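Local coordinates for carboxypeptidase A (Helicoverpa armigera, PDB 1JQG), which probably acts as a zinc-dependent digestive carboxypeptidase of the M14 family, removing residues from the C-terminal ends of peptides, and is made with an activation peptide, at residues A[237-242]-A[276-282]; A[254-260]-A[363-369]. All coordinates share one frame; numbering follows the deposited sequence.

Overall arrangement
Both contacts belong to the zinc carboxypeptidase domain, and both draw on the long loop region between helix 221-228 and helix 283-294. Contact 2 ties residues 254-260 to the start of helix 366-373 and borders the metal site: the side chain of N254 is about 5 Å from the zinc ion and about 3 Å from that of H306, a zinc ligand. Contact 1 joins 237-242 to 276-282 farther out, with the N237 side chain about 13 Å from the metal. The two centres lie about 14 Å apart. A probable backbone hydrogen bond, F280 N to N256 O at 2.7 Å, connects them, and the ring of F280 meets both F257 and Y369 of contact 2.

Contact 1: residues A[237-242]-A[276-282]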
loop_
_atom_site.group_PDB
_atom_site.type_symbol
_atom_site.label_atom_id
_atom_site.label_comp_id
_atom_site.label_asym_id
_atom_site.label_seq_id
_atom_site.Cartn_x
_atom_site.Cartn_y
_atom_site.Cartn_z
ATOM N N ASN A 237 4.962 11.178 -3.166
ATOM C CA ASN A 237 4.024 12.214 -3.623
ATOM C C ASN A 237 4.748 13.140 -4.618
ATOM O O ASN A 237 5.777 12.735 -5.195
ATOM C CB ASN A 237 3.498 12.979 -2.442
ATOM C CG ASN A 237 4.502 13.871 -1.715
ATOM O OD1 ASN A 237 5.731 13.690 -1.861
ATOM N ND2 ASN A 237 4.097 14.848 -0.906
ATOM N N ARG A 238 4.150 14.299 -4.915
ATOM C CA ARG A 238 4.767 15.181 -5.915
ATOM C C ARG A 238 5.208 16.529 -5.348
ATOM O O ARG A 238 4.955 17.596 -5.928
ATOM C CB ARG A 238 3.771 15.345 -7.074
ATOM C CG ARG A 238 3.465 14.077 -7.832
ATOM C CD ARG A 238 4.671 13.481 -8.558
ATOM N NE ARG A 238 5.040 14.298 -9.715
ATOM C CZ ARG A 238 6.191 14.184 -10.368
ATOM N NH1 ARG A 238 7.114 13.292 -9.999
ATOM N NH2 ARG A 238 6.351 15.023 -11.385
ATOM N N ALA A 239 5.794 16.514 -4.163
ATOM C CA ALA A 239 6.160 17.759 -3.473
ATOM C C ALA A 239 7.442 18.370 -4.019
ATOM O O ALA A 239 8.462 17.679 -4.180
ATOM C CB ALA A 239 6.302 17.550 -1.965
ATOM N N THR A 240 7.360 19.679 -4.273
ATOM C CA THR A 240 8.532 20.418 -4.808
ATOM C C THR A 240 9.130 21.265 -3.701
ATOM O O THR A 240 8.750 21.175 -2.527
ATOM C CB THR A 240 8.144 21.306 -5.981
ATOM O OG1 THR A 240 7.016 22.112 -5.635
ATOM C CG2 THR A 240 7.717 20.517 -7.205
ATOM N N GLY A 241 10.127 22.102 -4.039
ATOM C CA GLY A 241 10.732 22.992 -3.050
ATOM C C GLY A 241 11.687 22.262 -2.138
ATOM O O GLY A 241 12.013 22.758 -1.051
ATOM N N TYR A 242 12.174 21.081 -2.525
ATOM C CA TYR A 242 13.100 20.319 -1.703
ATOM C C TYR A 242 14.493 20.246 -2.335
ATOM O O TYR A 242 15.402 19.885 -1.603
ATOM C CB TYR A 242 12.662 18.872 -1.523
ATOM C CG TYR A 242 11.649 18.641 -0.438
ATOM C CD1 TYR A 242 10.294 18.463 -0.679
ATOM C CD2 TYR A 242 12.102 18.613 0.884
ATOM C CE1 TYR A 242 9.434 18.257 0.395
ATOM C CE2 TYR A 242 11.245 18.387 1.940
ATOM C CZ TYR A 242 9.898 18.214 1.694
ATOM O OH TYR A 242 8.981 18.009 2.721
ATOM N N GLY A 276 11.056 13.621 4.222
ATOM C CA GLY A 276 10.591 15.015 4.315
ATOM C C GLY A 276 11.268 15.937 5.333
ATOM O O GLY A 276 12.231 15.542 5.976
ATOM N N ARG A 277 10.776 17.170 5.416
ATOM C CA ARG A 277 11.263 18.196 6.312
ATOM C C ARG A 277 11.081 17.771 7.774
ATOM O O ARG A 277 11.995 17.985 8.575
ATOM C CB ARG A 277 10.507 19.523 6.109
ATOM C CG ARG A 277 10.826 20.247 4.825
ATOM C CD ARG A 277 9.877 21.424 4.643
ATOM N NE ARG A 277 10.110 22.100 3.363
ATOM C CZ ARG A 277 9.280 22.003 2.331
ATOM N NH1 ARG A 277 8.198 21.261 2.520
ATOM N NH2 ARG A 277 9.494 22.635 1.187
ATOM N N SER A 278 9.909 17.274 8.097
ATOM C CA SER A 278 9.519 16.867 9.420
ATOM C C SER A 278 8.318 15.906 9.338
ATOM O O SER A 278 7.903 15.505 8.256
ATOM C CB SER A 278 9.080 18.049 10.302
ATOM O OG SER A 278 7.902 18.569 9.689
ATOM N N ALA A 279 7.864 15.443 10.506
ATOM C CA ALA A 279 6.718 14.549 10.576
ATOM C C ALA A 279 5.460 15.296 10.128
ATOM O O ALA A 279 5.233 16.411 10.588
ATOM C CB ALA A 279 6.589 14.049 12.013
ATOM N N PHE A 280 4.691 14.699 9.245
ATOM C CA PHE A 280 3.494 15.299 8.700
ATOM C C PHE A 280 3.769 16.633 8.009
ATOM O O PHE A 280 2.968 17.576 7.984
ATOM C CB PHE A 280 2.441 15.472 9.783
ATOM C CG PHE A 280 2.019 14.183 10.436
ATOM C CD1 PHE A 280 2.416 13.899 11.733
ATOM C CD2 PHE A 280 1.264 13.253 9.765
ATOM C CE1 PHE A 280 2.046 12.720 12.342
ATOM C CE2 PHE A 280 0.891 12.076 10.378
ATOM C CZ PHE A 280 1.281 11.790 11.669
ATOM N N SER A 281 4.875 16.720 7.271
ATOM C CA SER A 281 5.190 17.867 6.447
ATOM C C SER A 281 4.392 17.908 5.151
ATOM O O SER A 281 4.154 18.938 4.545
ATOM C CB SER A 281 6.688 17.869 6.152
ATOM O OG SER A 281 7.052 16.787 5.338
ATOM N N GLU A 282 3.931 16.728 4.711
ATOM C CA GLU A 282 3.128 16.636 3.495
ATOM C C GLU A 282 1.650 16.694 3.829
ATOM O O GLU A 282 1.261 16.199 4.894
ATOM C CB GLU A 282 3.490 15.344 2.748
ATOM C CG GLU A 282 4.951 15.185 2.461
ATOM C CD GLU A 282 5.610 16.456 1.937
ATOM O OE1 GLU A 282 5.087 16.966 0.931
ATOM O OE2 GLU A 282 6.622 16.834 2.607
HETATM O O HOH W 1 7.104 22.195 -0.025
#
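The carboxylate oxygen E282 OE2 is gripped by two hydroxyls. Y242 OH donates to it from across the contact at 2.6 Å, arriving nearly along the C-O axis, and the neighbouring S281 OG donates to it at 2.8 Å on the anti side, somewhat out of the carboxylate plane. The other oxygen, E282 OE1, takes N237 ND2 at 3.0 Å (N-H...O 146°). The acceptor lies in the plane of the N237 amide, which stands almost perpendicular to the carboxylate, and A239 CB packs against the same oxygen. Three donors and the nearby R277 would be expected to favour the ionised form of this buried carboxylate, although that of E284 shares N237 ND2. A bend at chi2 (-44°) brings the E282 carboxylate between N237 and Y242, one oxygen for each. N237 is anchored more widely: its OD1 accepts from V251 N, and its ND2 also bonds E284 OE2. The contact thus pins together two parts of the long excursion between helix 221-228 and helix 283-294 in the carboxypeptidase domain, with E282 as the N-cap residue of the second helix. A tyrosine suits position Y242 because both its ring and its hydroxyl are used. The guanidinium of R277 lies over one face of the Y242 ring in a cation-pi stack, centres 4.2 Å apart and planes at 28°, shifted toward the rim near Y242 CZ, while F274 packs edge-to-face with the same ring. Y242 OH also receives a weak bond from R277 N at 3.3 Å. The arginine reaches over the ring with its chain extended from CG to NE, and R277 NH2 donates to a water at 2.7 Å that in turn donates to T240 O. G276 has backbone angles that call for glycine, and a CB there would clash with S281 OG.

Contact 2: residues A[254-260]-A[363-369]; sequences NRNFGMN and SGGASDY
A loop packs here against the N-terminal end of helix 366-373, beside the zinc site of the carboxypeptidase fold, with residues 254-260 wrapping the glycine-rich entry to the helix. The segment opens with the Asn-Arg-Asn-Phe sequence; in pancreatic relatives the Asn-Arg pair receives the substrate's C-terminal carboxylate, and a similar role is probable here. N254, whose side chain also touches H306, uses its OD1 to accept the N-H of A366, the first residue of the helix, at 3.0 Å and almost straight (164°). Asparagine suits the spot because its short amide oxygen can take up an N-H of the first helical turn, which has no acceptor within the helix. Two backbone bonds add to this: F257 N donates to G364 O at 2.9 Å, and G364 N donates to M259 O at 3.2 Å. G364 has a positive phi, and a CB on it would run into R255 O, so a residue without a side chain fits. F257 carries the apolar part. Its CG stands beside the backbone N, anti to the carbonyl carbon (chi1 -73°), and one ring face lies against A366. A366 CA sits 3.7 Å from the centroid of the F257 ring, close to the normal, in a CH-pi contact, with A366 CB resting on the same face. F257 CB meets Y369 CB at 3.9 Å, the two side chains crossing at about a right angle. Cutting the F257 side chain back to that of an alanine is likely to leave A366 without its aromatic partner, open a gap against the first helical turn and deprive F280 of a ring partner. M259 adds its CB and CG against Y369 CB and the D368 carbonyl. D368 OD1, also bonded by G317 N, accepts at 3.0 Å from a water whose other bond goes to M259 O at 2.8 Å.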
loop_
_atom_site.group_PDB
_atom_site.type_symbol
_atom_site.label_atom_id
_atom_site.label_comp_id
_atom_site.label_asym_id
_atom_site.label_seq_id
_atom_site.Cartn_x
_atom_site.Cartn_y
_atom_site.Cartn_z
ATOM N N ASN A 254 5.017 7.029 3.533
ATOM C CA ASN A 254 5.048 5.979 4.547
ATOM C C ASN A 254 6.260 6.137 5.437
ATOM O O ASN A 254 6.657 5.232 6.176
ATOM C CB ASN A 254 4.972 4.593 3.910
ATOM C CG ASN A 254 4.242 3.599 4.829
ATOM O OD1 ASN A 254 3.511 4.020 5.736
ATOM N ND2 ASN A 254 4.412 2.299 4.641
ATOM N N ARG A 255 6.907 7.296 5.381
ATOM C CA ARG A 255 8.058 7.616 6.207
ATOM C C ARG A 255 7.845 9.025 6.799
ATOM O O ARG A 255 8.676 9.584 7.487
ATOM C CB ARG A 255 9.363 7.571 5.453
ATOM C CG ARG A 255 9.646 6.359 4.587
ATOM C CD ARG A 255 10.195 5.230 5.448
ATOM N NE ARG A 255 10.309 4.024 4.646
ATOM C CZ ARG A 255 11.347 3.208 4.670
ATOM N NH1 ARG A 255 12.379 3.471 5.471
ATOM N NH2 ARG A 255 11.323 2.141 3.872
ATOM N N ASN A 256 6.691 9.616 6.521
ATOM C CA ASN A 256 6.332 10.946 6.968
ATOM C C ASN A 256 5.395 10.986 8.178
ATOM O O ASN A 256 4.884 12.046 8.572
ATOM C CB ASN A 256 5.675 11.658 5.784
ATOM C CG ASN A 256 5.747 13.175 5.923
ATOM O OD1 ASN A 256 6.831 13.710 6.059
ATOM N ND2 ASN A 256 4.558 13.776 5.855
ATOM N N PHE A 257 5.190 9.843 8.848
ATOM C CA PHE A 257 4.317 9.814 10.043
ATOM C C PHE A 257 5.087 9.964 11.332
ATOM O O PHE A 257 6.271 9.703 11.365
ATOM C CB PHE A 257 3.477 8.541 10.086
ATOM C CG PHE A 257 2.363 8.514 9.069
ATOM C CD1 PHE A 257 2.609 8.242 7.733
ATOM C CD2 PHE A 257 1.052 8.809 9.445
ATOM C CE1 PHE A 257 1.587 8.257 6.809
ATOM C CE2 PHE A 257 0.009 8.818 8.538
ATOM C CZ PHE A 257 0.278 8.526 7.199
ATOM N N GLY A 258 4.441 10.429 12.385
ATOM C CA GLY A 258 5.022 10.839 13.637
ATOM C C GLY A 258 5.556 9.779 14.550
ATOM O O GLY A 258 6.263 10.127 15.504
ATOM N N MET A 259 5.343 8.503 14.280
ATOM C CA MET A 259 5.890 7.429 15.116
ATOM C C MET A 259 7.347 7.174 14.788
ATOM O O MET A 259 7.715 6.542 13.796
ATOM C CB MET A 259 5.048 6.177 14.901
ATOM C CG MET A 259 4.851 5.351 16.137
ATOM S SD MET A 259 6.246 4.365 16.660
ATOM C CE MET A 259 6.129 4.533 18.436
ATOM N N ASN A 260 8.233 7.743 15.583
ATOM C CA ASN A 260 9.685 7.603 15.444
ATOM C C ASN A 260 10.229 8.135 14.117
ATOM O O ASN A 260 11.127 7.592 13.445
ATOM C CB ASN A 260 10.141 6.165 15.664
ATOM C CG ASN A 260 9.921 5.694 17.092
ATOM O OD1 ASN A 260 9.223 4.706 17.354
ATOM N ND2 ASN A 260 10.504 6.398 18.067
ATOM N N SER A 363 10.675 3.469 9.755
ATOM C CA SER A 363 10.030 4.411 10.645
ATOM C C SER A 363 9.126 5.371 9.885
ATOM O O SER A 363 9.213 5.433 8.661
ATOM C CB SER A 363 11.064 5.234 11.427
ATOM O OG SER A 363 11.909 5.884 10.473
ATOM N N GLY A 364 8.251 6.055 10.648
ATOM C CA GLY A 364 7.348 7.000 9.973
ATOM C C GLY A 364 6.195 6.307 9.260
ATOM O O GLY A 364 5.570 6.962 8.425
ATOM N N GLY A 365 5.911 5.054 9.554
ATOM C CA GLY A 365 4.873 4.324 8.871
ATOM C C GLY A 365 3.502 4.684 9.411
ATOM O O GLY A 365 3.288 5.051 10.563
ATOM N N ALA A 366 2.511 4.594 8.542
ATOM C CA ALA A 366 1.128 4.945 8.854
ATOM C C ALA A 366 0.534 4.027 9.905
ATOM O O ALA A 366 -0.007 4.472 10.917
ATOM C CB ALA A 366 0.318 4.855 7.568
ATOM N N SER A 367 0.649 2.717 9.742
ATOM C CA SER A 367 0.107 1.753 10.701
ATOM C C SER A 367 0.721 1.886 12.096
ATOM O O SER A 367 0.016 1.685 13.085
ATOM C CB SER A 367 0.198 0.322 10.186
ATOM O OG SER A 367 1.504 -0.161 9.966
ATOM N N ASP A 368 2.014 2.226 12.169
ATOM C CA ASP A 368 2.665 2.431 13.451
ATOM C C ASP A 368 2.112 3.637 14.219
ATOM O O ASP A 368 1.949 3.586 15.440
ATOM C CB ASP A 368 4.183 2.591 13.273
ATOM C CG ASP A 368 4.888 1.271 13.101
ATOM O OD1 ASP A 368 6.100 1.244 12.820
ATOM O OD2 ASP A 368 4.296 0.185 13.191
ATOM N N TYR A 369 1.838 4.727 13.495
ATOM C CA TYR A 369 1.329 5.933 14.083
ATOM C C TYR A 369 -0.109 5.734 14.597
ATOM O O TYR A 369 -0.379 6.118 15.739
ATOM C CB TYR A 369 1.404 7.137 13.131
ATOM C CG TYR A 369 0.705 8.383 13.669
ATOM C CD1 TYR A 369 1.365 9.275 14.511
ATOM C CD2 TYR A 369 -0.610 8.692 13.368
ATOM C CE1 TYR A 369 0.773 10.407 15.019
ATOM C CE2 TYR A 369 -1.256 9.803 13.845
ATOM C CZ TYR A 369 -0.548 10.659 14.678
ATOM O OH TYR A 369 -1.189 11.769 15.155
HETATM O O HOH W 2 1.976 1.154 7.001
HETATM O O HOH W 3 7.249 3.967 12.898
#